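Local coordinates for uncharacterized protein TCIL3000_10_9440 (Trypanosoma congolense, PDB 5KMX) that is of unknown function, but is an insect-stage surface antigen of the parasite whose bilobed ectodomain, the part described here, has been proposed to act as a sensor, at residues 24-29 / 54-59; 31-36 / 77-82; 81-86 / 169-174; 157-162 / 201-206. One frame throughout, in Å; residues are numbered along the deposited sequence.

Contact 1 (24-29 / 54-59); sequences NPIEKW and PTVYTE
Ile26 and Trp29 meet strand 54-59 from a turn whose residues 24-27 have helical backbone angles, with the CA of Ile26 6.9 Å from the CA of Tyr57 and the CA of Trp29 6.1 Å from that of Thr58. Inside the turn, Glu27 N, Lys28 N and Trp29 N each bond to the carbonyl three residues earlier, which leaves Ile26 and Trp29 pointing at the strand. The apolar half of the contact is branch against branch: Ile26 CG2 lies 3.6 Å from Val56 CG1, and the two side chains run past each other in opposite directions. The same Ile26 methyl sits 3.6 Å above one face of the Trp29 ring, displaced toward its rim, and so joins the indole to the valine. Thr58 provides the polar half. Its OG1 stands anti to the backbone N (chi1 -172°) and donates to Trp29 O at 2.7 Å, meeting the carbonyl nearly head-on with a C=O...donor angle of 168°. That torsion also brings Thr58 CG2 to the edge of the indole, 4.0 Å from Trp29 CE3. Tyr57 points to the other face of the strand, where it makes a cation-pi contact with Arg201 and meets Tyr203. Leu202 adds to the apolar side around Trp29 and Thr58, and Val40 to that around Val56. This is a buried loop-on-sheet contact: the segment between helix 11-20 and strand 31-33 covers one face of the antiparallel strand 53-63 and is fixed there by a side-chain-to-backbone hydrogen bond.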
# COMPACT_ATOMS: atom_id res chain seq x y z
N ASN A 24 -3.96 -21.70 -4.88
CA ASN A 24 -4.62 -22.34 -6.02
C ASN A 24 -5.89 -21.63 -6.50
O ASN A 24 -6.04 -21.38 -7.69
CB ASN A 24 -4.94 -23.79 -5.69
CG ASN A 24 -3.69 -24.63 -5.48
OD1 ASN A 24 -2.64 -24.37 -6.07
ND2 ASN A 24 -3.80 -25.66 -4.64
N PRO A 25 -6.81 -21.30 -5.57
CA PRO A 25 -8.03 -20.61 -6.02
C PRO A 25 -7.77 -19.24 -6.66
O PRO A 25 -8.52 -18.82 -7.53
CB PRO A 25 -8.84 -20.46 -4.73
CG PRO A 25 -7.88 -20.68 -3.62
CD PRO A 25 -6.88 -21.65 -4.15
N ILE A 26 -6.71 -18.57 -6.22
CA ILE A 26 -6.39 -17.24 -6.72
C ILE A 26 -5.91 -17.30 -8.17
O ILE A 26 -5.97 -16.31 -8.91
CB ILE A 26 -5.31 -16.56 -5.85
CG1 ILE A 26 -5.77 -16.50 -4.39
CG2 ILE A 26 -5.02 -15.15 -6.36
CD1 ILE A 26 -4.69 -16.10 -3.42
N GLU A 27 -5.44 -18.48 -8.59
CA GLU A 27 -5.02 -18.69 -9.97
C GLU A 27 -6.18 -18.49 -10.95
O GLU A 27 -5.97 -18.35 -12.16
CB GLU A 27 -4.45 -20.10 -10.14
CG GLU A 27 -3.27 -20.42 -9.22
CD GLU A 27 -2.01 -19.66 -9.58
OE1 GLU A 27 -1.98 -19.02 -10.66
OE2 GLU A 27 -1.04 -19.70 -8.79
N LYS A 28 -7.40 -18.48 -10.42
CA LYS A 28 -8.60 -18.31 -11.23
C LYS A 28 -9.07 -16.86 -11.30
O LYS A 28 -10.07 -16.56 -11.94
CB LYS A 28 -9.74 -19.18 -10.67
CG LYS A 28 -9.42 -20.66 -10.63
CD LYS A 28 -10.53 -21.44 -9.93
CE LYS A 28 -10.40 -22.93 -10.17
NZ LYS A 28 -11.50 -23.69 -9.52
N TRP A 29 -8.34 -15.96 -10.64
CA TRP A 29 -8.75 -14.57 -10.55
C TRP A 29 -8.41 -13.77 -11.81
O TRP A 29 -7.74 -12.74 -11.75
CB TRP A 29 -8.11 -13.90 -9.33
CG TRP A 29 -8.75 -14.28 -8.03
CD1 TRP A 29 -9.66 -15.27 -7.83
CD2 TRP A 29 -8.53 -13.66 -6.76
NE1 TRP A 29 -10.02 -15.31 -6.50
CE2 TRP A 29 -9.34 -14.34 -5.83
CE3 TRP A 29 -7.73 -12.61 -6.32
CZ2 TRP A 29 -9.37 -13.99 -4.48
CZ3 TRP A 29 -7.76 -12.26 -4.98
CH2 TRP A 29 -8.57 -12.95 -4.08
N PRO A 54 5.33 -18.07 -1.06
CA PRO A 54 4.48 -17.74 -2.22
C PRO A 54 3.47 -16.63 -1.93
O PRO A 54 2.66 -16.77 -1.01
CB PRO A 54 3.77 -19.06 -2.51
CG PRO A 54 3.65 -19.70 -1.17
CD PRO A 54 4.88 -19.31 -0.40
N THR A 55 3.51 -15.56 -2.72
CA THR A 55 2.49 -14.51 -2.66
C THR A 55 1.84 -14.38 -4.03
O THR A 55 2.53 -14.26 -5.04
CB THR A 55 3.09 -13.15 -2.22
OG1 THR A 55 2.12 -12.11 -2.44
CG2 THR A 55 4.36 -12.83 -3.00
N VAL A 56 0.51 -14.42 -4.06
CA VAL A 56 -0.23 -14.44 -5.32
C VAL A 56 -1.33 -13.38 -5.34
O VAL A 56 -2.10 -13.24 -4.39
CB VAL A 56 -0.85 -15.82 -5.58
CG1 VAL A 56 -1.53 -15.86 -6.94
CG2 VAL A 56 0.22 -16.90 -5.50
N TYR A 57 -1.41 -12.67 -6.46
CA TYR A 57 -2.41 -11.64 -6.66
C TYR A 57 -2.70 -11.48 -8.15
O TYR A 57 -1.89 -11.89 -8.99
CB TYR A 57 -1.95 -10.31 -6.07
CG TYR A 57 -0.67 -9.78 -6.69
CD1 TYR A 57 -0.70 -9.03 -7.86
CD2 TYR A 57 0.57 -10.04 -6.11
CE1 TYR A 57 0.47 -8.55 -8.43
CE2 TYR A 57 1.74 -9.56 -6.67
CZ TYR A 57 1.68 -8.82 -7.83
OH TYR A 57 2.84 -8.34 -8.39
N THR A 58 -3.85 -10.89 -8.47
CA THR A 58 -4.18 -10.56 -9.85
C THR A 58 -4.05 -9.04 -10.02
O THR A 58 -4.34 -8.29 -9.09
CB THR A 58 -5.60 -11.03 -10.23
OG1 THR A 58 -5.82 -10.84 -11.63
CG2 THR A 58 -6.66 -10.27 -9.44
N GLU A 59 -3.61 -8.60 -11.19
CA GLU A 59 -3.27 -7.19 -11.38
C GLU A 59 -3.50 -6.69 -12.80
O GLU A 59 -3.72 -7.46 -13.73
CB GLU A 59 -1.81 -6.94 -10.99
CG GLU A 59 -0.78 -7.70 -11.84
CD GLU A 59 -0.52 -7.06 -13.19
OE1 GLU A 59 -0.31 -7.81 -14.17
OE2 GLU A 59 -0.52 -5.82 -13.29

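Contact 2 (31-36 / 77-82); sequences GRFNTE and VNINTV
Gly31, Arg32 and Phe33 pair antiparallel with Ile79, Asn78 and Val77, a short strand-to-strand contact in which 31-33 lies between strands 36-45 and 72-79 of the mixed sheet. The segment axes come within 4.6 Å at 164°. Arg32 and Asn78 form the hydrogen-bonded pair: Arg32 N reaches Asn78 O at 3.0 Å, from well above the carbonyl plane, and Asn78 N returns the bond to Arg32 O at 3.0 Å, almost in line with the carbonyl. The side chains of this pair share one face, where Arg32 NE turns to Asn37. At the Gly31–Ile79 pair the backbones draw close; Gly31, lacking a side chain, brings its CA within 3.3 Å of Asn78 O in a C-H...O contact. On the other face Phe33 and Val77 lie side by side, pointing the same way, with Phe33 CE1 3.9 Å from Val77 CG1. Ile79 CD1 comes over a face of the phenyl ring, 4.0 Å from Phe33 CE2. Its chi1 of -60° and chi2 of -61° bend the chain back over Gly31 as well. Leu202 and Val200 extend this apolar patch. Past Phe33 the chain reverses through a type II' turn, closed by reciprocal bonds between Phe33 and Glu36, while a type II turn carries 79 to 82; the ensemble is a two-residue beta hairpin whose first strand is paired antiparallel with a third.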
# COMPACT_ATOMS: atom_id res chain seq x y z
N GLY A 31 -10.08 -11.64 -15.17
CA GLY A 31 -11.19 -10.72 -15.31
C GLY A 31 -10.70 -9.37 -15.79
O GLY A 31 -9.81 -9.30 -16.64
N ARG A 32 -11.26 -8.31 -15.24
CA ARG A 32 -10.88 -6.96 -15.64
C ARG A 32 -10.93 -5.95 -14.49
O ARG A 32 -11.82 -6.01 -13.64
CB ARG A 32 -11.77 -6.48 -16.78
CG ARG A 32 -11.58 -7.26 -18.07
CD ARG A 32 -12.40 -6.68 -19.21
NE ARG A 32 -12.06 -7.31 -20.48
CZ ARG A 32 -12.82 -7.25 -21.57
NH1 ARG A 32 -13.98 -6.61 -21.55
NH2 ARG A 32 -12.42 -7.86 -22.68
N PHE A 33 -9.96 -5.05 -14.49
CA PHE A 33 -10.01 -3.84 -13.69
C PHE A 33 -10.37 -2.71 -14.65
O PHE A 33 -9.56 -2.35 -15.51
CB PHE A 33 -8.67 -3.57 -12.99
CG PHE A 33 -8.32 -4.58 -11.94
CD1 PHE A 33 -8.84 -4.47 -10.66
CD2 PHE A 33 -7.48 -5.64 -12.23
CE1 PHE A 33 -8.52 -5.40 -9.68
CE2 PHE A 33 -7.16 -6.57 -11.26
CZ PHE A 33 -7.68 -6.45 -9.98
N ASN A 34 -11.57 -2.15 -14.50
CA ASN A 34 -12.12 -1.22 -15.48
C ASN A 34 -12.11 -1.84 -16.88
O ASN A 34 -12.87 -2.77 -17.15
CB ASN A 34 -11.34 0.10 -15.48
CG ASN A 34 -11.65 0.96 -14.27
OD1 ASN A 34 -12.51 0.62 -13.46
ND2 ASN A 34 -10.95 2.08 -14.14
N THR A 35 -11.25 -1.34 -17.76
CA THR A 35 -11.20 -1.77 -19.16
C THR A 35 -10.17 -2.88 -19.36
O THR A 35 -10.33 -3.75 -20.22
CB THR A 35 -10.88 -0.57 -20.09
OG1 THR A 35 -12.10 0.07 -20.48
CG2 THR A 35 -10.12 -1.00 -21.34
N GLU A 36 -9.12 -2.85 -18.55
CA GLU A 36 -7.93 -3.67 -18.78
C GLU A 36 -8.11 -5.10 -18.27
O GLU A 36 -8.72 -5.33 -17.23
CB GLU A 36 -6.73 -3.03 -18.09
CG GLU A 36 -6.59 -1.53 -18.34
CD GLU A 36 -6.37 -1.20 -19.81
OE1 GLU A 36 -6.63 -0.04 -20.19
OE2 GLU A 36 -5.95 -2.09 -20.57
N VAL A 77 -14.03 -3.49 -10.16
CA VAL A 77 -13.37 -4.79 -10.05
C VAL A 77 -14.29 -5.92 -10.48
O VAL A 77 -15.24 -6.25 -9.77
CB VAL A 77 -12.88 -5.05 -8.61
CG1 VAL A 77 -12.11 -6.35 -8.53
CG2 VAL A 77 -12.02 -3.89 -8.12
N ASN A 78 -14.01 -6.50 -11.64
CA ASN A 78 -14.77 -7.62 -12.17
C ASN A 78 -13.88 -8.85 -12.35
O ASN A 78 -13.51 -9.20 -13.47
CB ASN A 78 -15.42 -7.25 -13.50
CG ASN A 78 -16.60 -6.31 -13.33
OD1 ASN A 78 -17.52 -6.58 -12.56
ND2 ASN A 78 -16.57 -5.18 -14.03
N ILE A 79 -13.55 -9.49 -11.23
CA ILE A 79 -12.66 -10.65 -11.22
C ILE A 79 -13.45 -11.93 -10.91
O ILE A 79 -14.33 -11.93 -10.05
CB ILE A 79 -11.54 -10.48 -10.19
CG1 ILE A 79 -10.70 -9.23 -10.50
CG2 ILE A 79 -10.65 -11.71 -10.14
CD1 ILE A 79 -10.02 -9.26 -11.86
N ASN A 80 -13.12 -13.01 -11.61
CA ASN A 80 -13.84 -14.27 -11.46
C ASN A 80 -13.79 -14.80 -10.03
O ASN A 80 -12.76 -14.70 -9.36
CB ASN A 80 -13.27 -15.32 -12.41
CG ASN A 80 -13.25 -14.86 -13.85
OD1 ASN A 80 -12.28 -15.07 -14.57
ND2 ASN A 80 -14.32 -14.20 -14.27
N THR A 81 -14.91 -15.35 -9.57
CA THR A 81 -15.05 -15.89 -8.21
C THR A 81 -15.09 -14.80 -7.14
O THR A 81 -15.27 -15.09 -5.96
CB THR A 81 -13.92 -16.88 -7.85
OG1 THR A 81 -12.66 -16.18 -7.77
CG2 THR A 81 -13.82 -17.99 -8.88
N VAL A 82 -14.91 -13.54 -7.56
CA VAL A 82 -14.96 -12.41 -6.65
C VAL A 82 -16.21 -11.58 -6.92
O VAL A 82 -16.39 -11.09 -8.04
CB VAL A 82 -13.72 -11.51 -6.79
CG1 VAL A 82 -13.73 -10.41 -5.73
CG2 VAL A 82 -12.45 -12.33 -6.69

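Contact 3 (81-86 / 169-174); sequences TVQPFT and MYRESD
Glu172 lies across the ring of Phe85, and its side chain can be followed from root to carboxylate along that surface. CB stands over the centre of the ring, 3.5 Å from the Phe85 centroid and 5° off the normal, a CH-pi contact. CG continues toward the CG side of the ring. CD then comes 3.4 Å from Phe85 CD2, with OE1 turning back to Phe85 CB and OE2 passing on toward Phe85 CE2. The carboxylate is inclined by 32° to the ring and does not stack flat on it. A chi1 of 80° puts Glu172 CG between the backbone N and the carbonyl carbon, and the chain beyond stays extended, which carries it along the ring; Arg87 is a long, weak ionic partner. Upstream the backbones run in nearly the same direction and are bridged at Val82 and Tyr170. Tyr170 N bonds to Thr81 O at 2.7 Å, and Gln83 N to Tyr170 O at 2.8 Å, the latter nearly straight. Beside this bridge Val82 CG2 touches Tyr170 CB at 4.0 Å, and the Gln83 amide lies against the aliphatic part of Arg171, whose guanidinium reaches Asp174 with NH2 2.9 Å from OD2. A water accepts from Glu172 N at 2.8 Å and lies near Gln83 O, so it spans the gap where the chains part. On the other side Tyr170 meets Trp29 edge-to-face. The contact is a single beta bridge with side-chain packing beyond it, joining the loop between strands 72-79 and 85-100 to strand 169-172, the short return strand of a hairpin with 145-165.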
# COMPACT_ATOMS: atom_id res chain seq x y z
N THR A 81 -14.91 -15.35 -9.57
CA THR A 81 -15.05 -15.89 -8.21
C THR A 81 -15.09 -14.80 -7.14
O THR A 81 -15.27 -15.09 -5.96
CB THR A 81 -13.92 -16.88 -7.85
OG1 THR A 81 -12.66 -16.18 -7.77
CG2 THR A 81 -13.82 -17.99 -8.88
N VAL A 82 -14.91 -13.54 -7.56
CA VAL A 82 -14.96 -12.41 -6.65
C VAL A 82 -16.21 -11.58 -6.92
O VAL A 82 -16.39 -11.09 -8.04
CB VAL A 82 -13.72 -11.51 -6.79
CG1 VAL A 82 -13.73 -10.41 -5.73
CG2 VAL A 82 -12.45 -12.33 -6.69
N GLN A 83 -17.07 -11.44 -5.92
CA GLN A 83 -18.25 -10.60 -6.06
C GLN A 83 -17.80 -9.19 -6.42
O GLN A 83 -17.06 -8.57 -5.65
CB GLN A 83 -19.08 -10.61 -4.77
CG GLN A 83 -19.71 -11.96 -4.46
CD GLN A 83 -20.49 -11.97 -3.15
OE1 GLN A 83 -20.90 -13.03 -2.68
NE2 GLN A 83 -20.69 -10.79 -2.55
N PRO A 84 -18.24 -8.68 -7.58
CA PRO A 84 -17.68 -7.42 -8.07
C PRO A 84 -17.97 -6.24 -7.16
O PRO A 84 -18.94 -6.25 -6.42
CB PRO A 84 -18.36 -7.25 -9.44
CG PRO A 84 -19.65 -7.97 -9.31
CD PRO A 84 -19.33 -9.16 -8.45
N PHE A 85 -17.11 -5.23 -7.23
CA PHE A 85 -17.26 -4.03 -6.41
C PHE A 85 -16.53 -2.87 -7.06
O PHE A 85 -15.76 -3.05 -8.00
CB PHE A 85 -16.74 -4.27 -4.99
CG PHE A 85 -15.27 -4.56 -4.92
CD1 PHE A 85 -14.78 -5.83 -5.16
CD2 PHE A 85 -14.37 -3.55 -4.60
CE1 PHE A 85 -13.42 -6.10 -5.09
CE2 PHE A 85 -13.01 -3.81 -4.52
CZ PHE A 85 -12.54 -5.09 -4.77
N THR A 86 -16.79 -1.67 -6.55
CA THR A 86 -16.13 -0.46 -7.04
C THR A 86 -15.31 0.15 -5.91
O THR A 86 -15.70 0.08 -4.75
CB THR A 86 -17.15 0.58 -7.55
OG1 THR A 86 -18.04 -0.03 -8.48
CG2 THR A 86 -16.43 1.75 -8.22
N MET A 169 -16.29 -18.63 -3.32
CA MET A 169 -16.58 -17.24 -3.69
C MET A 169 -15.84 -16.26 -2.80
O MET A 169 -15.50 -16.58 -1.66
CB MET A 169 -18.08 -16.97 -3.60
CG MET A 169 -18.89 -17.51 -4.77
SD MET A 169 -20.66 -17.57 -4.42
CE MET A 169 -20.91 -15.99 -3.60
N TYR A 170 -15.59 -15.07 -3.32
CA TYR A 170 -14.91 -14.02 -2.58
C TYR A 170 -15.70 -12.72 -2.62
O TYR A 170 -16.68 -12.58 -3.36
CB TYR A 170 -13.50 -13.79 -3.13
CG TYR A 170 -12.59 -14.99 -2.97
CD1 TYR A 170 -11.82 -15.16 -1.82
CD2 TYR A 170 -12.51 -15.96 -3.96
CE1 TYR A 170 -10.99 -16.25 -1.67
CE2 TYR A 170 -11.68 -17.06 -3.81
CZ TYR A 170 -10.92 -17.20 -2.67
OH TYR A 170 -10.10 -18.29 -2.52
N ARG A 171 -15.26 -11.76 -1.82
CA ARG A 171 -15.94 -10.48 -1.66
C ARG A 171 -14.94 -9.53 -1.02
O ARG A 171 -14.11 -9.95 -0.22
CB ARG A 171 -17.20 -10.66 -0.81
CG ARG A 171 -17.79 -9.38 -0.22
CD ARG A 171 -18.86 -9.72 0.81
NE ARG A 171 -18.88 -8.76 1.91
CZ ARG A 171 -19.19 -9.06 3.17
NH1 ARG A 171 -19.51 -10.30 3.51
NH2 ARG A 171 -19.18 -8.11 4.09
N GLU A 172 -15.00 -8.24 -1.38
CA GLU A 172 -13.99 -7.30 -0.92
C GLU A 172 -13.96 -7.25 0.60
O GLU A 172 -15.00 -7.21 1.26
CB GLU A 172 -14.22 -5.90 -1.50
CG GLU A 172 -15.29 -5.04 -0.81
CD GLU A 172 -15.25 -3.59 -1.27
OE1 GLU A 172 -16.30 -3.08 -1.71
OE2 GLU A 172 -14.16 -2.97 -1.20
N SER A 173 -12.76 -7.28 1.16
CA SER A 173 -12.57 -7.32 2.60
C SER A 173 -12.96 -6.00 3.25
O SER A 173 -12.53 -4.93 2.82
CB SER A 173 -11.11 -7.65 2.93
OG SER A 173 -10.88 -7.58 4.32
N ASP A 174 -13.78 -6.09 4.29
CA ASP A 174 -14.17 -4.91 5.05
C ASP A 174 -13.02 -4.44 5.93
O ASP A 174 -12.72 -3.25 6.00
CB ASP A 174 -15.40 -5.20 5.91
CG ASP A 174 -16.66 -5.36 5.09
OD1 ASP A 174 -16.82 -4.64 4.09
OD2 ASP A 174 -17.50 -6.22 5.45
O HOH W 1 -16.98 -7.87 -3.35

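Contact 4 (157-162 / 201-206); sequences TLYLVA and RLYSEG
Arg201 N bonds to Leu158 O, Leu160 N to Arg201 O, Tyr203 N to Leu160 O and Ala162 N to Tyr203 O, a parallel ladder of backbone hydrogen bonds, the last two 2.6 and 2.7 Å long. Glu205 N continues it with a weak bond to Ala162 O as strand 201-204 ends.

Aromatic and cationic groups share one face. Tyr159 CE2 lies over the Arg201 guanidinium, 3.7 Å from NE, with the two planes 51° apart. Arg201 NH1, in turn, donates to Tyr203 OH at 2.9 Å, almost exactly in the guanidinium plane, which fixes the rotation of that group. Tyr203 CE1 approaches the edge of the Tyr159 ring.

Apolar contacts fill the other face: Leu202 CD1 reaches Leu160 CB at 3.8 Å and Ala162 CB at 3.9 Å. With chi1 at 176°, Leu202 CG lies across from its own amide nitrogen, and CD1 swings over to the neighbouring strand. Back on the tyrosine face, Val161 CG1 meets Glu205 CG at 3.6 Å; the carboxylate of Glu205 bonds to Ser173. Such a twisted parallel pair, at 34°, lies inside an otherwise antiparallel sheet.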
# COMPACT_ATOMS: atom_id res chain seq x y z
N THR A 157 0.50 2.75 -7.05
CA THR A 157 0.09 1.35 -6.93
C THR A 157 -1.07 1.21 -5.95
O THR A 157 -1.02 1.74 -4.83
CB THR A 157 1.26 0.46 -6.47
OG1 THR A 157 2.40 0.69 -7.31
CG2 THR A 157 0.87 -1.01 -6.53
N LEU A 158 -2.10 0.48 -6.37
CA LEU A 158 -3.32 0.32 -5.59
C LEU A 158 -3.54 -1.14 -5.19
O LEU A 158 -3.68 -2.01 -6.05
CB LEU A 158 -4.53 0.83 -6.38
CG LEU A 158 -5.88 0.82 -5.65
CD1 LEU A 158 -5.89 1.85 -4.53
CD2 LEU A 158 -7.01 1.09 -6.63
N TYR A 159 -3.56 -1.40 -3.89
CA TYR A 159 -3.76 -2.75 -3.37
C TYR A 159 -5.19 -2.95 -2.87
O TYR A 159 -5.69 -2.16 -2.06
CB TYR A 159 -2.78 -3.03 -2.22
CG TYR A 159 -1.33 -2.74 -2.55
CD1 TYR A 159 -0.85 -1.44 -2.57
CD2 TYR A 159 -0.44 -3.77 -2.81
CE1 TYR A 159 0.47 -1.17 -2.86
CE2 TYR A 159 0.89 -3.51 -3.10
CZ TYR A 159 1.33 -2.21 -3.13
OH TYR A 159 2.65 -1.94 -3.41
N LEU A 160 -5.84 -4.00 -3.36
CA LEU A 160 -7.18 -4.36 -2.92
C LEU A 160 -7.16 -5.76 -2.32
O LEU A 160 -6.32 -6.58 -2.68
CB LEU A 160 -8.16 -4.29 -4.10
CG LEU A 160 -8.19 -2.96 -4.85
CD1 LEU A 160 -9.09 -3.06 -6.07
CD2 LEU A 160 -8.64 -1.83 -3.94
N VAL A 161 -8.10 -6.03 -1.41
CA VAL A 161 -8.16 -7.32 -0.73
C VAL A 161 -9.57 -7.90 -0.78
O VAL A 161 -10.54 -7.24 -0.42
CB VAL A 161 -7.73 -7.20 0.74
CG1 VAL A 161 -7.74 -8.57 1.41
CG2 VAL A 161 -6.35 -6.57 0.84
N ALA A 162 -9.67 -9.15 -1.23
CA ALA A 162 -10.93 -9.87 -1.27
C ALA A 162 -10.96 -10.96 -0.21
O ALA A 162 -10.13 -11.86 -0.22
CB ALA A 162 -11.17 -10.47 -2.65
N ARG A 201 -3.86 -3.99 -7.92
CA ARG A 201 -3.61 -5.36 -7.47
C ARG A 201 -4.70 -5.82 -6.51
O ARG A 201 -5.12 -5.07 -5.62
CB ARG A 201 -2.24 -5.46 -6.81
CG ARG A 201 -1.08 -5.33 -7.78
CD ARG A 201 0.12 -4.62 -7.18
NE ARG A 201 0.88 -5.47 -6.26
CZ ARG A 201 2.21 -5.47 -6.16
NH1 ARG A 201 2.80 -6.28 -5.29
NH2 ARG A 201 2.95 -4.68 -6.92
N LEU A 202 -5.16 -7.06 -6.69
CA LEU A 202 -6.17 -7.65 -5.82
C LEU A 202 -5.60 -8.88 -5.10
O LEU A 202 -5.15 -9.83 -5.74
CB LEU A 202 -7.41 -8.04 -6.62
CG LEU A 202 -8.53 -8.76 -5.86
CD1 LEU A 202 -9.10 -7.88 -4.77
CD2 LEU A 202 -9.62 -9.22 -6.81
N TYR A 203 -5.64 -8.84 -3.77
CA TYR A 203 -5.11 -9.92 -2.94
C TYR A 203 -6.21 -10.70 -2.24
O TYR A 203 -7.34 -10.22 -2.11
CB TYR A 203 -4.16 -9.35 -1.88
CG TYR A 203 -2.78 -8.97 -2.39
CD1 TYR A 203 -2.57 -7.77 -3.05
CD2 TYR A 203 -1.70 -9.82 -2.20
CE1 TYR A 203 -1.31 -7.42 -3.51
CE2 TYR A 203 -0.44 -9.48 -2.65
CZ TYR A 203 -0.25 -8.28 -3.31
OH TYR A 203 1.00 -7.94 -3.76
N SER A 204 -5.88 -11.90 -1.80
CA SER A 204 -6.72 -12.64 -0.86
C SER A 204 -6.30 -12.25 0.55
O SER A 204 -5.15 -11.86 0.77
CB SER A 204 -6.59 -14.15 -1.07
OG SER A 204 -5.32 -14.61 -0.65
N GLU A 205 -7.22 -12.35 1.51
CA GLU A 205 -6.92 -11.97 2.89
C GLU A 205 -5.80 -12.81 3.48
O GLU A 205 -4.99 -12.32 4.26
CB GLU A 205 -8.17 -12.11 3.76
CG GLU A 205 -9.12 -10.93 3.69
CD GLU A 205 -10.25 -11.03 4.69
OE1 GLU A 205 -10.23 -11.96 5.52
OE2 GLU A 205 -11.16 -10.17 4.65
N GLY A 206 -5.75 -14.09 3.10
CA GLY A 206 -4.80 -15.02 3.68
C GLY A 206 -3.41 -14.95 3.06
O GLY A 206 -2.55 -15.77 3.37

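In the fold
From the N terminus, contact 1 closes the first loop, bringing the segment after helix 11-20 onto strand 53-63. Contact 2 starts inside that loop and ends beyond it, so the two cross. Contact 3 opens at Thr81 and Val82, where contact 2 ends, and closes the longest loop, which takes in most of strand 85-100, helix 116-128, strand 132-135 and all of strand 145-165. Contact 4 crosses contact 3, joining strand 145-165 to 197-204. All four meet in the same lobe around one mixed sheet: Trp29 of contact 1 packs on contacts 2 and 3, while Leu202 of contact 4 touches the side chains of contacts 1 and 2.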